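Side-chain contact in enoyl-CoA hydratase (Mycobacterium avium subsp. paratuberculosis, PDB 4LK5), which probably adds water across the double bond of enoyl-CoA thioesters, as enoyl-CoA hydratases of the crotonase superfamily do: residues L37-T40 / V45-V48. Numbering follows the deposited sequence.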
ATOM      1  N   LEU C  37       3.861  22.135 -26.552  1.00 58.68           N
ATOM      2  CA  LEU C  37       4.756  21.283 -25.779  1.00 59.20           C
ATOM      3  C   LEU C  37       6.233  21.592 -26.007  1.00 62.16           C
ATOM      4  O   LEU C  37       6.775  21.322 -27.087  1.00 65.25           O
ATOM      5  CB  LEU C  37       4.519  19.804 -26.112  1.00 57.00           C
ATOM      6  CG  LEU C  37       5.412  18.857 -25.291  1.00 55.06           C
ATOM      7  CD1 LEU C  37       4.858  18.758 -23.884  1.00 53.59           C
ATOM      8  CD2 LEU C  37       5.575  17.470 -25.905  1.00 55.71           C
ATOM      9  N   ASP C  38       6.889  22.096 -24.964  1.00 61.08           N
ATOM     10  CA  ASP C  38       8.316  22.387 -25.015  1.00 65.74           C
ATOM     11  C   ASP C  38       9.135  21.253 -24.402  1.00 61.33           C
ATOM     12  O   ASP C  38       8.857  20.813 -23.285  1.00 66.94           O
ATOM     13  CB  ASP C  38       8.600  23.698 -24.279  1.00 67.85           C
ATOM     14  CG  ASP C  38       7.726  24.842 -24.776  1.00 68.58           C
ATOM     15  OD1 ASP C  38       7.589  25.017 -26.014  1.00 68.73           O
ATOM     16  OD2 ASP C  38       7.170  25.561 -23.920  1.00 69.14           O
ATOM     17  N   VAL C  39      10.130  20.797 -25.156  1.00 56.07           N
ATOM     18  CA  VAL C  39      11.085  19.791 -24.728  1.00 58.83           C
ATOM     19  C   VAL C  39      12.490  20.370 -24.831  1.00 60.20           C
ATOM     20  O   VAL C  39      12.826  21.017 -25.809  1.00 67.29           O
ATOM     21  CB  VAL C  39      11.035  18.526 -25.618  1.00 61.78           C
ATOM     22  CG1 VAL C  39      12.009  17.464 -25.119  1.00 56.79           C
ATOM     23  CG2 VAL C  39       9.623  17.955 -25.685  1.00 64.33           C
ATOM     24  N   THR C  40      13.319  20.074 -23.840  1.00 60.62           N
ATOM     25  CA  THR C  40      14.616  20.697 -23.668  1.00 60.48           C
ATOM     26  C   THR C  40      15.519  19.718 -22.936  1.00 66.65           C
ATOM     27  O   THR C  40      15.102  19.066 -21.976  1.00 67.98           O
ATOM     28  CB  THR C  40      14.474  21.954 -22.780  1.00 68.45           C
ATOM     29  OG1 THR C  40      13.878  23.011 -23.536  1.00 67.10           O
ATOM     30  CG2 THR C  40      15.823  22.435 -22.200  1.00 71.33           C
ATOM     31  N   VAL C  45      19.625  17.274 -18.094  1.00 48.15           N
ATOM     32  CA  VAL C  45      18.290  17.481 -17.578  1.00 45.42           C
ATOM     33  C   VAL C  45      17.286  17.686 -18.711  1.00 48.46           C
ATOM     34  O   VAL C  45      17.312  18.684 -19.443  1.00 49.81           O
ATOM     35  CB  VAL C  45      18.271  18.704 -16.665  1.00 48.31           C
ATOM     36  CG1 VAL C  45      16.893  18.927 -16.025  1.00 48.57           C
ATOM     37  CG2 VAL C  45      19.346  18.543 -15.599  1.00 52.84           C
ATOM     38  N   PHE C  46      16.385  16.731 -18.823  1.00 46.04           N
ATOM     39  CA  PHE C  46      15.459  16.657 -19.922  1.00 44.89           C
ATOM     40  C   PHE C  46      14.164  17.151 -19.340  1.00 47.37           C
ATOM     41  O   PHE C  46      13.603  16.496 -18.458  1.00 51.79           O
ATOM     42  CB  PHE C  46      15.396  15.203 -20.330  1.00 46.33           C
ATOM     43  CG  PHE C  46      14.654  14.930 -21.583  1.00 46.79           C
ATOM     44  CD1 PHE C  46      15.308  14.934 -22.800  1.00 53.48           C
ATOM     45  CD2 PHE C  46      13.313  14.563 -21.540  1.00 47.14           C
ATOM     46  CE1 PHE C  46      14.618  14.637 -23.969  1.00 53.52           C
ATOM     47  CE2 PHE C  46      12.614  14.263 -22.691  1.00 47.87           C
ATOM     48  CZ  PHE C  46      13.262  14.292 -23.910  1.00 52.62           C
ATOM     49  N   SER C  47      13.738  18.349 -19.744  1.00 47.78           N
ATOM     50  CA  SER C  47      12.483  18.905 -19.252  1.00 47.59           C
ATOM     51  C   SER C  47      11.435  18.728 -20.301  1.00 48.71           C
ATOM     52  O   SER C  47      11.715  18.719 -21.490  1.00 53.32           O
ATOM     53  CB  SER C  47      12.565  20.394 -18.873  1.00 46.56           C
ATOM     54  OG  SER C  47      13.709  20.688 -18.080  1.00 52.44           O
ATOM     55  N   VAL C  48      10.210  18.611 -19.839  1.00 48.07           N
ATOM     56  CA  VAL C  48       9.098  18.386 -20.691  1.00 48.59           C
ATOM     57  C   VAL C  48       8.000  19.234 -20.087  1.00 49.29           C
ATOM     58  O   VAL C  48       7.577  19.001 -18.961  1.00 49.86           O
ATOM     59  CB  VAL C  48       8.756  16.880 -20.731  1.00 51.79           C
ATOM     60  CG1 VAL C  48       7.383  16.653 -21.322  1.00 54.48           C
ATOM     61  CG2 VAL C  48       9.787  16.115 -21.561  1.00 52.45           C
TER
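V39 rests its CG1 methyl on the far end of the F46 ring, 3.6 Å from CZ, with CE1 and CE2 only slightly farther from the methyl. The two side chains meet at a slant. F46 reaches across because its CG stands anti to the backbone N (chi1 -171°), which carries the ring toward strand 37-41. V48, directly across from V39 in a non-hydrogen-bonded antiparallel pair, lies on the same face of the sheet, and its CG1 comes within 4.2 Å of L37 CD1. L37, V39, F46 and V48 thus make one apolar patch. Next along, T40 and S47 form a hydrogen-bonded pair with both side chains on the other face. Two backbone bonds join them, S47 N to T40 O at 2.7 Å and T40 N to S47 O at 3.2 Å. T40 O also receives the CA-H of F46, with 3.2 Å between F46 CA and that oxygen, and V39 CA approaches S47 O in the same manner. Beyond the pair, D38 continues the backbone pairing with T49, and its OD2 is held by N51. Helix 61-76 covers the apolar face: I67 touches L37, M71 touches V48, and Y73 and A74 pack on F46. On its other edge, strand 45-50 pairs in parallel with strand 82-87. The two segments run antiparallel as the N-terminal beta hairpin that places strand 37-41 at the margin of the chain's mixed sheet, part of the crotonase fold.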